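Local coordinates for protein ornithine cyclodeaminase (Methanococcus maripaludis S2, PDB 3C2Q) that converts L-ornithine to L-proline with release of ammonia, using NAD(+) as cofactor, at residues 120-123 and 124-128; 333-336 and 337-341. All blocks are in the same frame, centred on the assembly; numbering follows the deposited sequence.

Contact 1: 120-123 and 124-128; sequences AKEM and HEIRE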
ATOM      1  N   ALA B 120     -11.102   9.826  21.282  1.00 21.74           N
ATOM      2  CA  ALA B 120     -12.233   9.537  22.178  1.00 22.81           C
ATOM      3  C   ALA B 120     -12.517  10.731  23.141  1.00 23.16           C
ATOM      4  O   ALA B 120     -13.671  11.083  23.367  1.00 22.26           O
ATOM      5  CB  ALA B 120     -11.971   8.267  22.974  1.00 23.39           C
ATOM      6  N   LYS B 121     -11.462  11.353  23.663  1.00 24.44           N
ATOM      7  CA  LYS B 121     -11.627  12.529  24.534  1.00 26.54           C
ATOM      8  C   LYS B 121     -12.323  13.671  23.774  1.00 27.07           C
ATOM      9  O   LYS B 121     -13.260  14.311  24.298  1.00 25.50           O
ATOM     10  CB  LYS B 121     -10.293  13.026  25.067  1.00 27.27           C
ATOM     11  CG  LYS B 121     -10.439  14.255  26.013  1.00 31.26           C
ATOM     12  CD  LYS B 121     -10.870  13.802  27.419  1.00 40.84           C
ATOM     13  CE  LYS B 121     -11.900  14.752  28.071  1.00 45.50           C
ATOM     14  NZ  LYS B 121     -12.715  14.013  29.111  1.00 47.31           N
ATOM     15  N   GLU B 122     -11.859  13.939  22.551  1.00 26.60           N
ATOM     16  CA  GLU B 122     -12.497  14.953  21.737  1.00 27.67           C
ATOM     17  C   GLU B 122     -13.959  14.638  21.389  1.00 26.83           C
ATOM     18  O   GLU B 122     -14.818  15.533  21.462  1.00 26.06           O
ATOM     19  CB  GLU B 122     -11.670  15.262  20.490  1.00 28.96           C
ATOM     20  CG  GLU B 122     -11.842  16.701  20.059  1.00 37.02           C
ATOM     21  CD  GLU B 122     -10.923  17.114  18.920  1.00 46.46           C
ATOM     22  OE1 GLU B 122      -9.923  16.383  18.639  1.00 49.27           O
ATOM     23  OE2 GLU B 122     -11.212  18.184  18.310  1.00 50.64           O
HETATM   24  N   MSE B 123     -14.267  13.391  21.030  1.00 25.28           N
HETATM   25  CA  MSE B 123     -15.649  13.016  20.736  1.00 26.15           C
HETATM   26  C   MSE B 123     -16.548  13.199  21.989  1.00 25.99           C
HETATM   27  O   MSE B 123     -17.699  13.612  21.893  1.00 24.76           O
HETATM   28  CB  MSE B 123     -15.737  11.561  20.279  1.00 25.15           C
HETATM   29  CG  MSE B 123     -15.076  11.289  18.914  1.00 26.80           C
HETATM   30 SE   MSE B 123     -15.175   9.371  18.555  1.00 31.25          SE
HETATM   31  CE  MSE B 123     -17.091   9.071  18.397  1.00 24.29           C
ATOM     32  N   HIS B 124     -16.004  12.866  23.151  1.00 26.87           N
ATOM     33  CA  HIS B 124     -16.746  13.011  24.407  1.00 28.66           C
ATOM     34  C   HIS B 124     -17.046  14.490  24.679  1.00 29.18           C
ATOM     35  O   HIS B 124     -18.178  14.852  24.970  1.00 29.73           O
ATOM     36  CB  HIS B 124     -15.976  12.374  25.556  1.00 28.63           C
ATOM     37  CG  HIS B 124     -16.732  12.367  26.847  1.00 31.02           C
ATOM     38  ND1 HIS B 124     -17.570  11.336  27.213  1.00 30.90           N
ATOM     39  CD2 HIS B 124     -16.784  13.274  27.850  1.00 31.04           C
ATOM     40  CE1 HIS B 124     -18.096  11.601  28.394  1.00 33.98           C
ATOM     41  NE2 HIS B 124     -17.632  12.769  28.804  1.00 34.55           N
ATOM     42  N   GLU B 125     -16.034  15.336  24.534  1.00 29.65           N
ATOM     43  CA  GLU B 125     -16.199  16.776  24.690  1.00 31.24           C
ATOM     44  C   GLU B 125     -17.218  17.334  23.702  1.00 30.08           C
ATOM     45  O   GLU B 125     -18.090  18.132  24.074  1.00 29.30           O
ATOM     46  CB  GLU B 125     -14.863  17.483  24.475  1.00 31.07           C
ATOM     47  CG  GLU B 125     -13.851  17.233  25.561  1.00 33.89           C
ATOM     48  CD  GLU B 125     -12.472  17.810  25.216  1.00 36.42           C
ATOM     49  OE1 GLU B 125     -12.169  18.045  24.014  1.00 43.44           O
ATOM     50  OE2 GLU B 125     -11.667  18.009  26.152  1.00 44.92           O
ATOM     51  N   ILE B 126     -17.106  16.923  22.437  1.00 28.17           N
ATOM     52  CA  ILE B 126     -18.019  17.386  21.404  1.00 26.90           C
ATOM     53  C   ILE B 126     -19.467  16.924  21.654  1.00 27.18           C
ATOM     54  O   ILE B 126     -20.411  17.713  21.473  1.00 27.95           O
ATOM     55  CB  ILE B 126     -17.499  17.015  19.960  1.00 26.42           C
ATOM     56  CG1 ILE B 126     -16.298  17.893  19.584  1.00 26.35           C
ATOM     57  CG2 ILE B 126     -18.626  17.104  18.922  1.00 24.76           C
ATOM     58  CD1 ILE B 126     -15.411  17.336  18.430  1.00 26.73           C
ATOM     59  N   ARG B 127     -19.659  15.683  22.082  1.00 26.79           N
ATOM     60  CA  ARG B 127     -21.008  15.208  22.388  1.00 28.47           C
ATOM     61  C   ARG B 127     -21.641  16.016  23.537  1.00 30.55           C
ATOM     62  O   ARG B 127     -22.824  16.336  23.461  1.00 30.85           O
ATOM     63  CB  ARG B 127     -21.052  13.736  22.756  1.00 27.47           C
ATOM     64  CG  ARG B 127     -22.484  13.222  22.801  1.00 27.82           C
ATOM     65  CD  ARG B 127     -22.641  11.876  23.458  1.00 25.50           C
ATOM     66  NE  ARG B 127     -21.885  11.759  24.705  1.00 28.60           N
ATOM     67  CZ  ARG B 127     -21.938  10.702  25.514  1.00 28.45           C
ATOM     68  NH1 ARG B 127     -22.736   9.696  25.223  1.00 30.06           N
ATOM     69  NH2 ARG B 127     -21.206  10.651  26.632  1.00 30.61           N
ATOM     70  N   GLU B 128     -20.853  16.287  24.580  1.00 32.11           N
ATOM     71  CA  GLU B 128     -21.262  17.124  25.721  1.00 34.74           C
ATOM     72  C   GLU B 128     -21.762  18.484  25.269  1.00 35.43           C
ATOM     73  O   GLU B 128     -22.866  18.872  25.629  1.00 36.28           O
ATOM     74  CB  GLU B 128     -20.109  17.316  26.708  1.00 34.93           C
ATOM     75  CG  GLU B 128     -19.764  16.078  27.550  1.00 40.03           C
ATOM     76  CD  GLU B 128     -20.903  15.633  28.477  1.00 45.30           C
ATOM     77  OE1 GLU B 128     -21.695  16.502  28.922  1.00 48.65           O
ATOM     78  OE2 GLU B 128     -21.003  14.416  28.762  1.00 45.46           O
TER
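Lys-121 and Glu-125 meet one turn apart on helix 112-133, an alpha-helix packed against the parallel sheet of the Rossmann-type domain. Their side chains run at about a right angle to each other, and the touching is done by carbon: Lys-121 CE lies 3.8 Å from Glu-125 OE2, whereas Lys-121 NZ stays 5.1 Å from that same oxygen. The pair is therefore an alkyl-carboxylate contact, with the opposite charges near each other but not in contact. The Lys-121 chain bends at chi2 (80°) and again at chi3, which turns NZ away from the carboxylate and toward the His-124 ring, 4.3 Å from His-124 CD2.

Glu-125 has CG beside its own backbone N (chi1 -69°) and is extended beyond it, a course that brings CG to 3.2 Å from Lys-121 O. On the next position round, Glu-122 CG touches the end of Ile-126, with CD1 4.0 Å away. The polar end of Glu-122 is engaged elsewhere, since OE1 forms a salt bridge with Lys-298.

The inward face is apolar: Met-123, a selenomethionine, and Ile-126 both rest on Met-276 of strand 276-280 and Ile-138 of strand 138-142. Arg-127 leads away from the preceding turn, its NH1 held by Leu-161 O and Glu-342 while Tyr-163 gives a cation-pi contact. Four successive i to i+4 backbone bonds fix the spacing of all these groups; in the shortest, Ile-126 N donates to Glu-122 O at 2.8 Å with an N-H...O angle of 163°.

Contact 2: 333-336 and 337-341; sequences LLLK and ELERL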
ATOM      1  N   LEU B 333     -11.798  -0.766  19.683  1.00 16.50           N
ATOM      2  CA  LEU B 333     -11.015  -0.082  20.713  1.00 17.09           C
ATOM      3  C   LEU B 333     -11.534   1.319  21.055  1.00 18.25           C
ATOM      4  O   LEU B 333     -11.547   1.714  22.244  1.00 18.67           O
ATOM      5  CB  LEU B 333      -9.537  -0.011  20.289  1.00 16.45           C
ATOM      6  CG  LEU B 333      -8.798  -1.346  20.233  1.00 16.67           C
ATOM      7  CD1 LEU B 333      -7.360  -1.155  19.682  1.00 16.00           C
ATOM      8  CD2 LEU B 333      -8.795  -2.038  21.639  1.00 17.12           C
ATOM      9  N   LEU B 334     -11.925   2.083  20.030  1.00 17.92           N
ATOM     10  CA  LEU B 334     -12.495   3.405  20.246  1.00 19.08           C
ATOM     11  C   LEU B 334     -13.742   3.339  21.154  1.00 19.75           C
ATOM     12  O   LEU B 334     -13.855   4.105  22.104  1.00 19.47           O
ATOM     13  CB  LEU B 334     -12.851   4.070  18.920  1.00 18.94           C
ATOM     14  CG  LEU B 334     -13.342   5.526  18.938  1.00 20.63           C
ATOM     15  CD1 LEU B 334     -12.419   6.431  19.760  1.00 20.90           C
ATOM     16  CD2 LEU B 334     -13.540   6.008  17.464  1.00 18.05           C
ATOM     17  N   LEU B 335     -14.666   2.442  20.835  1.00 20.71           N
ATOM     18  CA  LEU B 335     -15.855   2.259  21.667  1.00 21.57           C
ATOM     19  C   LEU B 335     -15.481   1.963  23.147  1.00 22.77           C
ATOM     20  O   LEU B 335     -16.051   2.563  24.076  1.00 22.37           O
ATOM     21  CB  LEU B 335     -16.740   1.154  21.098  1.00 21.53           C
ATOM     22  CG  LEU B 335     -18.018   0.865  21.929  1.00 22.22           C
ATOM     23  CD1 LEU B 335     -18.915   2.102  22.002  1.00 22.97           C
ATOM     24  CD2 LEU B 335     -18.758  -0.346  21.397  1.00 21.52           C
ATOM     25  N   LYS B 336     -14.539   1.047  23.365  1.00 23.32           N
ATOM     26  CA  LYS B 336     -14.121   0.741  24.744  1.00 24.91           C
ATOM     27  C   LYS B 336     -13.637   1.999  25.459  1.00 25.34           C
ATOM     28  O   LYS B 336     -13.938   2.196  26.632  1.00 25.49           O
ATOM     29  CB  LYS B 336     -13.050  -0.340  24.776  1.00 24.03           C
ATOM     30  CG  LYS B 336     -13.523  -1.691  24.327  1.00 25.00           C
ATOM     31  CD  LYS B 336     -12.391  -2.724  24.476  1.00 27.85           C
ATOM     32  CE  LYS B 336     -12.553  -3.908  23.535  1.00 29.15           C
ATOM     33  NZ  LYS B 336     -13.764  -4.722  23.845  1.00 31.25           N
ATOM     34  N   GLU B 337     -12.906   2.866  24.750  1.00 25.27           N
ATOM     35  CA  GLU B 337     -12.373   4.077  25.350  1.00 25.76           C
ATOM     36  C   GLU B 337     -13.500   5.089  25.674  1.00 26.35           C
ATOM     37  O   GLU B 337     -13.477   5.735  26.738  1.00 25.77           O
ATOM     38  CB  GLU B 337     -11.281   4.680  24.460  1.00 26.45           C
ATOM     39  CG  GLU B 337     -10.574   5.921  25.023  1.00 29.56           C
ATOM     40  CD  GLU B 337      -9.849   5.709  26.369  1.00 33.17           C
ATOM     41  OE1 GLU B 337      -9.675   4.559  26.819  1.00 32.06           O
ATOM     42  OE2 GLU B 337      -9.478   6.735  26.982  1.00 36.75           O
ATOM     43  N   LEU B 338     -14.473   5.221  24.766  1.00 25.97           N
ATOM     44  CA  LEU B 338     -15.672   6.042  24.991  1.00 26.29           C
ATOM     45  C   LEU B 338     -16.460   5.518  26.223  1.00 28.03           C
ATOM     46  O   LEU B 338     -16.872   6.303  27.074  1.00 28.09           O
ATOM     47  CB  LEU B 338     -16.566   6.054  23.738  1.00 25.94           C
ATOM     48  CG  LEU B 338     -16.023   6.714  22.453  1.00 23.29           C
ATOM     49  CD1 LEU B 338     -16.926   6.408  21.232  1.00 22.12           C
ATOM     50  CD2 LEU B 338     -15.849   8.202  22.671  1.00 21.11           C
ATOM     51  N   GLU B 339     -16.637   4.200  26.322  1.00 29.53           N
ATOM     52  CA  GLU B 339     -17.290   3.591  27.496  1.00 31.86           C
ATOM     53  C   GLU B 339     -16.518   3.852  28.800  1.00 32.92           C
ATOM     54  O   GLU B 339     -17.136   4.144  29.836  1.00 33.55           O
ATOM     55  CB  GLU B 339     -17.558   2.105  27.259  1.00 31.82           C
ATOM     56  CG  GLU B 339     -18.561   1.880  26.126  1.00 34.81           C
ATOM     57  CD  GLU B 339     -18.687   0.424  25.713  1.00 36.88           C
ATOM     58  OE1 GLU B 339     -17.666  -0.298  25.734  1.00 40.69           O
ATOM     59  OE2 GLU B 339     -19.791   0.006  25.321  1.00 37.89           O
ATOM     60  N   ARG B 340     -15.188   3.806  28.739  1.00 33.68           N
ATOM     61  CA  ARG B 340     -14.323   4.169  29.882  1.00 35.64           C
ATOM     62  C   ARG B 340     -14.561   5.609  30.358  1.00 36.82           C
ATOM     63  O   ARG B 340     -14.732   5.848  31.566  1.00 36.08           O
ATOM     64  CB  ARG B 340     -12.836   3.964  29.542  1.00 35.44           C
ATOM     65  CG  ARG B 340     -11.883   3.980  30.752  1.00 36.66           C
ATOM     66  CD  ARG B 340     -10.387   4.012  30.347  1.00 37.36           C
ATOM     67  NE  ARG B 340     -10.023   5.267  29.679  1.00 42.12           N
ATOM     68  CZ  ARG B 340      -9.772   6.422  30.301  1.00 43.02           C
ATOM     69  NH1 ARG B 340      -9.823   6.508  31.625  1.00 44.69           N
ATOM     70  NH2 ARG B 340      -9.469   7.500  29.599  1.00 42.11           N
ATOM     71  N   LEU B 341     -14.555   6.561  29.416  1.00 37.12           N
ATOM     72  CA  LEU B 341     -14.841   7.970  29.708  1.00 38.80           C
ATOM     73  C   LEU B 341     -16.239   8.214  30.286  1.00 40.39           C
ATOM     74  O   LEU B 341     -16.393   9.048  31.178  1.00 40.73           O
ATOM     75  CB  LEU B 341     -14.655   8.857  28.470  1.00 37.96           C
ATOM     76  CG  LEU B 341     -13.266   8.978  27.870  1.00 36.27           C
ATOM     77  CD1 LEU B 341     -13.308   9.798  26.557  1.00 33.64           C
ATOM     78  CD2 LEU B 341     -12.286   9.572  28.873  1.00 35.93           C
TER
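Leu-335 O accepts from Glu-339 N at 2.8 Å, with an N-H...O angle of 169°, and equivalent i to i+4 bonds from Glu-337, Leu-338 and Arg-340 establish regular alpha-helix through 333-341. The side chains of Leu-335 and Glu-339 slant across each other. Leu-335 CG, anti to its own N, lies 3.9 Å from Glu-339 CD, and both methyls also approach OE2. Glu-339 takes the other course, with CG beside its backbone N and the chain extended, which lays the carboxylate back along the preceding turn, OE2 against Leu-335 CG and OE1 near Lys-336 CA. Lys-336 NZ remains 6.2 Å from Glu-339 OE1, an opposite charge nearby but not in contact. Shortening Glu-339 to an alanine removes the carboxylate, and Leu-335 would probably lose the group lying across its isobutyl end, and Lys-336 the opposite charge that Glu-339 sets near it.

All this belongs to helix 327-342, the C-terminal helix of the Rossmann-type domain, which follows edge strand 321-324. Its inner side is leucine-rich: Leu-334 CG and Leu-338 CD1 are 4.3 Å apart, and both residues pack on Met-158 of helix 152-160. Near Leu-333 and Lys-336 the helix also meets Lys-336 of a second subunit.

Glu-337 and Arg-340 form a side-on, two-pronged salt bridge. Arg-340 NE donates to Glu-337 OE1 at 3.0 Å and NH2 to OE2 at 2.7 Å. Both oxygens sit close to the guanidinium plane and are approached on their syn sides, but the nitrogens stand 34° and 27° out of the carboxylate plane.

From the N terminus, the chain first forms a mixed sheet, then enters helix 112-133, where contact 1 lies; contact 2 comes in helix 327-342, at the end of the modelled chain. Each joins adjoining turns without an intervening loop, and contact 1 is complete before contact 2 starts, so the two neither nest nor cross. In space their centres are about 11 Å apart and they touch directly. Ala-120 CB lies 3.4 Å from Glu-337 CG and 3.7 Å from Leu-334 CD1, while Ala-120 O is 3.5 Å from Leu-341 CD1. This interface packs the helix leading into the parallel sheet against the one that follows its last strand.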